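Local coordinates for protein glutamate racemase (PDB 2JFN) that belongs to the Asp/Glu/hydantoin racemase family, an alpha/beta protein with glutamic acid bound in one of its pockets, at residues A[23-28]-A[50-55]; A[252-257]-A[273-278]. All coordinates share one frame; numbering follows the deposited sequence.

Contacts 1 and 2 illustrate how a ligand-binding strand is backed by successive neighbours of one sheet. Contact 1 pairs 23-28 with 50-55 and carries Asp28 into the pocket of the bound glutamic acid; contact 2 pairs 252-257 with 273-278, farther from the centre of the chain (about 17 Å between centres, against about 11 Å for contact 1). Their own centres lie about 9 Å apart. Strands 48-53 and 253-256 join them side by side, Phe255 N lying 2.6 Å from Tyr51 O in a probable hydrogen bond. Phe275 CZ packs 3.4 Å from Tyr51 CB. Beyond the strand ends, Asn55 OD1 probably accepts from Met257 N at 2.8 Å.

Contact 1. Residues A[23-28]-A[50-55]; sequences TVLVFD and IYAFDN. With GLU (glutamic acid), chain B.
Val24, Val26 and Asp28 exchange backbone hydrogen bonds with Ile50, Ala52 and Asp54 in the alternating pattern of parallel strands. Ile50 turns both its N and its O to strand 23-28, N donating to Val24 O (2.9 Å) and O accepting from Val26 N; Ala52 repeats this one step on, and Asp54 N extends the ladder to Asp28 O past the end of strand 50-53.

Apolar contacts occur on both faces. Towards helix 65-82, Leu25 CD1 touches both Ile50 CG2 and Ala52 CB, 3.9 Å from each, and Phe27 follows beside Ala52. At the start of the pair Thr23 CG2 presses tightly on Ile50 CD1 (3.4 Å). Towards helix 33-43, CG of Tyr51 stands anti to the backbone N (chi1 -173°), which carries the ring across Val26, Tyr51 CE2 resting 4.0 Å from Val26 CG1. The phenol then runs alongside Asp28, with Tyr51 OH 3.7 Å from Asp28 CB, and is hydrogen-bonded to Gly30 O.

The ligand is met by Asp28. Its OD2 takes a hydrogen bond from N of the bound glutamic acid (2.8 Å) and OD1 a weak one, while Gly30 N and Gly33 N hold OD1 and so help fix the carboxylate. This is a beta-alpha-beta unit, with helix 33-43 between two adjacent parallel strands and a ligand pocket at their C-terminal end.

Contact 2. Residues A[252-257]-A[273-278]; sequences NIAFCM and YGFETL
CG stands anti to the carbonyl carbon in both Asn252 (chi1 -59°) and Phe275 (chi1 -60°), which points ND2 of the first at the Gly274 carbonyl oxygen and sets the ring of the second against the backbone of 252-254. In Leu278 CG lies instead anti to the backbone N (chi1 169°), and its CD1 reaches back to Ala254.

The motif is a parallel strand pair at the edge of the mixed sheet, strands 253-256 and 277-280, connected through helices 261-264 and 267-272. Gly274, with positive phi, ends the second helix in a Schellman motif, so the chain turns here before it joins the sheet. Asn252 ties down this turn: ND2 donates to Gly274 O (3.1 Å), which lies close to the amide plane although the donor is tilted out of the carbonyl plane. On the other side of the amide, OD1 accepts from Tyr49 N, so the side chain bridges the turn and strand 48-53.

Phe275 packs its ring against the backbone of 252-254. Its CD2 lies 3.4 Å from Ile253 O and 3.8 Å from Asn252 CB, while Ile253 N sits at the ring edge, in plane; beyond the pair, the ring meets that of Tyr37 and touches Leu34, both on helix 33-43. Ala254 N then donates to Thr277 O (2.9 Å), and Ala254 O receives a CA-H contact from Leu278. Leu278 CD1 packs 4.0 Å from Ala254 CB and also reaches the CB of Cys256.

A water bridges the two segments, donating to Asn252 O (3.0 Å) and to Glu276 OE2. That same OE2 accepts from Thr277 OG1 (3.0 Å), which approaches from above the carboxylate plane.

Contact 1. Residues A[23-28]-A[50-55]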
loop_
_atom_site.group_PDB
_atom_site.type_symbol
_atom_site.label_atom_id
_atom_site.label_comp_id
_atom_site.label_asym_id
_atom_site.label_seq_id
_atom_site.Cartn_x
_atom_site.Cartn_y
_atom_site.Cartn_z
ATOM N N THR A 23 -2.283 -18.198 -7.325
ATOM C CA THR A 23 -3.178 -17.060 -7.201
ATOM C C THR A 23 -2.733 -16.176 -6.050
ATOM O O THR A 23 -2.651 -16.618 -4.903
ATOM C CB THR A 23 -4.621 -17.541 -6.948
ATOM O OG1 THR A 23 -5.081 -18.272 -8.091
ATOM C CG2 THR A 23 -5.543 -16.357 -6.684
ATOM N N VAL A 24 -2.443 -14.921 -6.366
ATOM C CA VAL A 24 -2.015 -13.965 -5.363
ATOM C C VAL A 24 -2.954 -12.771 -5.286
ATOM O O VAL A 24 -3.246 -12.126 -6.293
ATOM C CB VAL A 24 -0.588 -13.458 -5.654
ATOM C CG1 VAL A 24 -0.230 -12.329 -4.706
ATOM C CG2 VAL A 24 0.403 -14.610 -5.503
ATOM N N LEU A 25 -3.420 -12.487 -4.077
ATOM C CA LEU A 25 -4.303 -11.358 -3.849
ATOM C C LEU A 25 -3.498 -10.180 -3.324
ATOM O O LEU A 25 -2.668 -10.340 -2.433
ATOM C CB LEU A 25 -5.375 -11.707 -2.811
ATOM C CG LEU A 25 -6.146 -10.514 -2.231
ATOM C CD1 LEU A 25 -6.995 -9.856 -3.325
ATOM C CD2 LEU A 25 -7.029 -10.984 -1.070
ATOM N N VAL A 26 -3.736 -9.007 -3.900
ATOM C CA VAL A 26 -3.104 -7.779 -3.441
ATOM C C VAL A 26 -4.297 -6.890 -3.063
ATOM O O VAL A 26 -5.144 -6.580 -3.911
ATOM C CB VAL A 26 -2.261 -7.100 -4.541
ATOM C CG1 VAL A 26 -1.650 -5.818 -3.995
ATOM C CG2 VAL A 26 -1.142 -8.053 -5.012
ATOM N N PHE A 27 -4.370 -6.515 -1.788
ATOM C CA PHE A 27 -5.468 -5.704 -1.264
ATOM C C PHE A 27 -5.075 -4.328 -0.736
ATOM O O PHE A 27 -4.001 -4.150 -0.168
ATOM C CB PHE A 27 -6.167 -6.451 -0.123
ATOM C CG PHE A 27 -7.151 -5.602 0.648
ATOM C CD1 PHE A 27 -8.451 -5.416 0.180
ATOM C CD2 PHE A 27 -6.757 -4.939 1.806
ATOM C CE1 PHE A 27 -9.342 -4.580 0.852
ATOM C CE2 PHE A 27 -7.641 -4.097 2.488
ATOM C CZ PHE A 27 -8.934 -3.916 2.009
ATOM N N ASP A 28 -5.968 -3.362 -0.925
ATOM C CA ASP A 28 -5.784 -2.001 -0.425
ATOM C C ASP A 28 -7.150 -1.350 -0.354
ATOM O O ASP A 28 -8.117 -1.852 -0.930
ATOM C CB ASP A 28 -4.902 -1.150 -1.346
ATOM C CG ASP A 28 -4.657 0.248 -0.777
ATOM O OD1 ASP A 28 -4.614 1.234 -1.544
ATOM O OD2 ASP A 28 -4.510 0.362 0.457
ATOM N N ILE A 50 -5.007 -11.066 -8.374
ATOM C CA ILE A 50 -6.330 -10.561 -8.070
ATOM C C ILE A 50 -6.071 -9.277 -7.302
ATOM O O ILE A 50 -5.366 -9.291 -6.289
ATOM C CB ILE A 50 -7.122 -11.502 -7.146
ATOM C CG1 ILE A 50 -7.361 -12.849 -7.834
ATOM C CG2 ILE A 50 -8.454 -10.851 -6.767
ATOM C CD1 ILE A 50 -7.847 -13.928 -6.875
ATOM N N TYR A 51 -6.603 -8.167 -7.796
ATOM C CA TYR A 51 -6.450 -6.900 -7.101
ATOM C C TYR A 51 -7.821 -6.549 -6.553
ATOM O O TYR A 51 -8.810 -6.549 -7.288
ATOM C CB TYR A 51 -5.979 -5.786 -8.043
ATOM C CG TYR A 51 -5.642 -4.503 -7.299
ATOM C CD1 TYR A 51 -6.538 -3.434 -7.246
ATOM C CD2 TYR A 51 -4.449 -4.394 -6.584
ATOM C CE1 TYR A 51 -6.252 -2.287 -6.488
ATOM C CE2 TYR A 51 -4.152 -3.255 -5.829
ATOM C CZ TYR A 51 -5.054 -2.210 -5.780
ATOM O OH TYR A 51 -4.754 -1.108 -4.996
ATOM N N ALA A 52 -7.888 -6.267 -5.259
ATOM C CA ALA A 52 -9.160 -5.908 -4.645
ATOM C C ALA A 52 -9.013 -4.605 -3.880
ATOM O O ALA A 52 -8.070 -4.432 -3.103
ATOM C CB ALA A 52 -9.621 -7.018 -3.704
ATOM N N PHE A 53 -9.934 -3.679 -4.114
ATOM C CA PHE A 53 -9.893 -2.413 -3.407
ATOM C C PHE A 53 -11.264 -2.088 -2.812
ATOM O O PHE A 53 -12.307 -2.290 -3.444
ATOM C CB PHE A 53 -9.371 -1.286 -4.327
ATOM C CG PHE A 53 -10.199 -1.048 -5.567
ATOM C CD1 PHE A 53 -11.029 0.069 -5.656
ATOM C CD2 PHE A 53 -10.115 -1.911 -6.656
ATOM C CE1 PHE A 53 -11.761 0.325 -6.816
ATOM C CE2 PHE A 53 -10.845 -1.668 -7.826
ATOM C CZ PHE A 53 -11.670 -0.545 -7.904
ATOM N N ASP A 54 -11.250 -1.606 -1.573
ATOM C CA ASP A 54 -12.478 -1.272 -0.856
ATOM C C ASP A 54 -12.949 0.156 -1.121
ATOM O O ASP A 54 -12.825 1.027 -0.261
ATOM C CB ASP A 54 -12.263 -1.472 0.647
ATOM C CG ASP A 54 -13.566 -1.452 1.429
ATOM O OD1 ASP A 54 -14.633 -1.217 0.815
ATOM O OD2 ASP A 54 -13.519 -1.672 2.657
ATOM N N ASN A 55 -13.513 0.393 -2.303
ATOM C CA ASN A 55 -13.982 1.725 -2.642
ATOM C C ASN A 55 -15.193 2.123 -1.803
ATOM O O ASN A 55 -15.545 3.295 -1.746
ATOM C CB ASN A 55 -14.304 1.818 -4.143
ATOM C CG ASN A 55 -15.414 0.876 -4.573
ATOM O OD1 ASN A 55 -15.371 -0.329 -4.309
ATOM N ND2 ASN A 55 -16.417 1.425 -5.254
HETATM N N GLU B . -2.966 2.717 0.783
HETATM C CA GLU B . -3.119 3.518 2.000
HETATM C C GLU B . -2.298 2.881 3.105
HETATM O O GLU B . -1.162 2.348 2.833
HETATM C CB GLU B . -4.602 3.579 2.399
HETATM C CG GLU B . -5.004 5.025 2.767
HETATM C CD GLU B . -6.367 5.056 3.446
HETATM O OE1 GLU B . -6.601 5.900 4.307
HETATM O OE2 GLU B . -7.246 4.247 3.134
HETATM O OXT GLU B . -2.726 2.886 4.306
#

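Contact 2. Residues A[252-257]-A[273-278]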
loop_
_atom_site.group_PDB
_atom_site.type_symbol
_atom_site.label_atom_id
_atom_site.label_comp_id
_atom_site.label_asym_id
_atom_site.label_seq_id
_atom_site.Cartn_x
_atom_site.Cartn_y
_atom_site.Cartn_z
ATOM N N ASN A 252 -5.760 -12.165 -15.025
ATOM C CA ASN A 252 -5.765 -11.315 -13.841
ATOM C C ASN A 252 -7.085 -10.568 -13.754
ATOM O O ASN A 252 -7.646 -10.168 -14.769
ATOM C CB ASN A 252 -4.621 -10.301 -13.888
ATOM C CG ASN A 252 -3.265 -10.957 -13.979
ATOM O OD1 ASN A 252 -3.058 -12.056 -13.461
ATOM N ND2 ASN A 252 -2.325 -10.280 -14.622
ATOM N N ILE A 253 -7.577 -10.369 -12.540
ATOM C CA ILE A 253 -8.842 -9.669 -12.368
ATOM C C ILE A 253 -8.813 -8.679 -11.201
ATOM O O ILE A 253 -8.098 -8.878 -10.212
ATOM C CB ILE A 253 -9.987 -10.691 -12.158
ATOM C CG1 ILE A 253 -11.337 -9.979 -12.087
ATOM C CG2 ILE A 253 -9.744 -11.485 -10.888
ATOM C CD1 ILE A 253 -12.498 -10.935 -11.911
ATOM N N ALA A 254 -9.574 -7.595 -11.339
ATOM C CA ALA A 254 -9.665 -6.584 -10.297
ATOM C C ALA A 254 -11.080 -6.617 -9.727
ATOM O O ALA A 254 -12.055 -6.754 -10.474
ATOM C CB ALA A 254 -9.357 -5.196 -10.866
ATOM N N PHE A 255 -11.180 -6.510 -8.407
ATOM C CA PHE A 255 -12.468 -6.504 -7.714
ATOM C C PHE A 255 -12.694 -5.190 -6.968
ATOM O O PHE A 255 -11.806 -4.703 -6.264
ATOM C CB PHE A 255 -12.545 -7.614 -6.662
ATOM C CG PHE A 255 -12.749 -8.993 -7.217
ATOM C CD1 PHE A 255 -11.888 -10.025 -6.857
ATOM C CD2 PHE A 255 -13.820 -9.273 -8.060
ATOM C CE1 PHE A 255 -12.083 -11.320 -7.326
ATOM C CE2 PHE A 255 -14.032 -10.569 -8.539
ATOM C CZ PHE A 255 -13.158 -11.597 -8.171
ATOM N N CYS A 256 -13.878 -4.611 -7.116
ATOM C CA CYS A 256 -14.210 -3.412 -6.354
ATOM C C CYS A 256 -15.347 -3.893 -5.448
ATOM O O CYS A 256 -15.908 -4.970 -5.681
ATOM C CB CYS A 256 -14.668 -2.267 -7.266
ATOM S SG CYS A 256 -16.112 -2.618 -8.284
ATOM N N MET A 257 -15.689 -3.134 -4.412
ATOM C CA MET A 257 -16.767 -3.574 -3.526
ATOM C C MET A 257 -18.117 -2.998 -3.952
ATOM O O MET A 257 -19.166 -3.430 -3.475
ATOM C CB MET A 257 -16.458 -3.201 -2.071
ATOM C CG MET A 257 -15.138 -3.777 -1.548
ATOM S SD MET A 257 -14.878 -5.549 -1.907
ATOM C CE MET A 257 -13.215 -5.512 -2.614
ATOM N N TYR A 273 -2.221 -1.768 -15.903
ATOM C CA TYR A 273 -1.500 -2.529 -14.882
ATOM C C TYR A 273 -1.554 -4.041 -15.101
ATOM O O TYR A 273 -0.840 -4.794 -14.439
ATOM C CB TYR A 273 -2.030 -2.211 -13.478
ATOM C CG TYR A 273 -1.307 -1.075 -12.786
ATOM C CD1 TYR A 273 -1.808 0.225 -12.819
ATOM C CD2 TYR A 273 -0.111 -1.303 -12.103
ATOM C CE1 TYR A 273 -1.136 1.271 -12.193
ATOM C CE2 TYR A 273 0.568 -0.266 -11.472
ATOM C CZ TYR A 273 0.052 1.017 -11.521
ATOM O OH TYR A 273 0.725 2.044 -10.902
ATOM N N GLY A 274 -2.399 -4.496 -16.020
ATOM C CA GLY A 274 -2.472 -5.923 -16.277
ATOM C C GLY A 274 -3.761 -6.606 -15.855
ATOM O O GLY A 274 -3.845 -7.833 -15.872
ATOM N N PHE A 275 -4.763 -5.826 -15.462
ATOM C CA PHE A 275 -6.047 -6.397 -15.064
ATOM C C PHE A 275 -7.040 -6.060 -16.164
ATOM O O PHE A 275 -7.459 -4.912 -16.302
ATOM C CB PHE A 275 -6.521 -5.811 -13.730
ATOM C CG PHE A 275 -5.568 -6.054 -12.593
ATOM C CD1 PHE A 275 -4.625 -5.093 -12.239
ATOM C CD2 PHE A 275 -5.587 -7.260 -11.903
ATOM C CE1 PHE A 275 -3.707 -5.333 -11.213
ATOM C CE2 PHE A 275 -4.677 -7.511 -10.877
ATOM C CZ PHE A 275 -3.733 -6.543 -10.532
ATOM N N GLU A 276 -7.399 -7.066 -16.952
ATOM C CA GLU A 276 -8.320 -6.880 -18.067
ATOM C C GLU A 276 -9.738 -6.550 -17.647
ATOM O O GLU A 276 -10.422 -5.758 -18.301
ATOM C CB GLU A 276 -8.352 -8.141 -18.932
ATOM C CG GLU A 276 -8.616 -9.420 -18.147
ATOM C CD GLU A 276 -9.455 -10.419 -18.924
ATOM O OE1 GLU A 276 -9.203 -10.601 -20.138
ATOM O OE2 GLU A 276 -10.364 -11.031 -18.320
ATOM N N THR A 277 -10.170 -7.150 -16.544
ATOM C CA THR A 277 -11.532 -6.965 -16.069
ATOM C C THR A 277 -11.657 -6.427 -14.648
ATOM O O THR A 277 -10.799 -6.665 -13.798
ATOM C CB THR A 277 -12.286 -8.316 -16.142
ATOM O OG1 THR A 277 -12.171 -8.850 -17.469
ATOM C CG2 THR A 277 -13.752 -8.143 -15.792
ATOM N N LEU A 278 -12.744 -5.694 -14.420
ATOM C CA LEU A 278 -13.081 -5.134 -13.118
ATOM C C LEU A 278 -14.485 -5.637 -12.800
ATOM O O LEU A 278 -15.423 -5.380 -13.556
ATOM C CB LEU A 278 -13.093 -3.605 -13.160
ATOM C CG LEU A 278 -13.682 -2.930 -11.918
ATOM C CD1 LEU A 278 -12.775 -3.153 -10.712
ATOM C CD2 LEU A 278 -13.848 -1.447 -12.181
HETATM O O HOH W 1 -10.204 -11.490 -15.744
#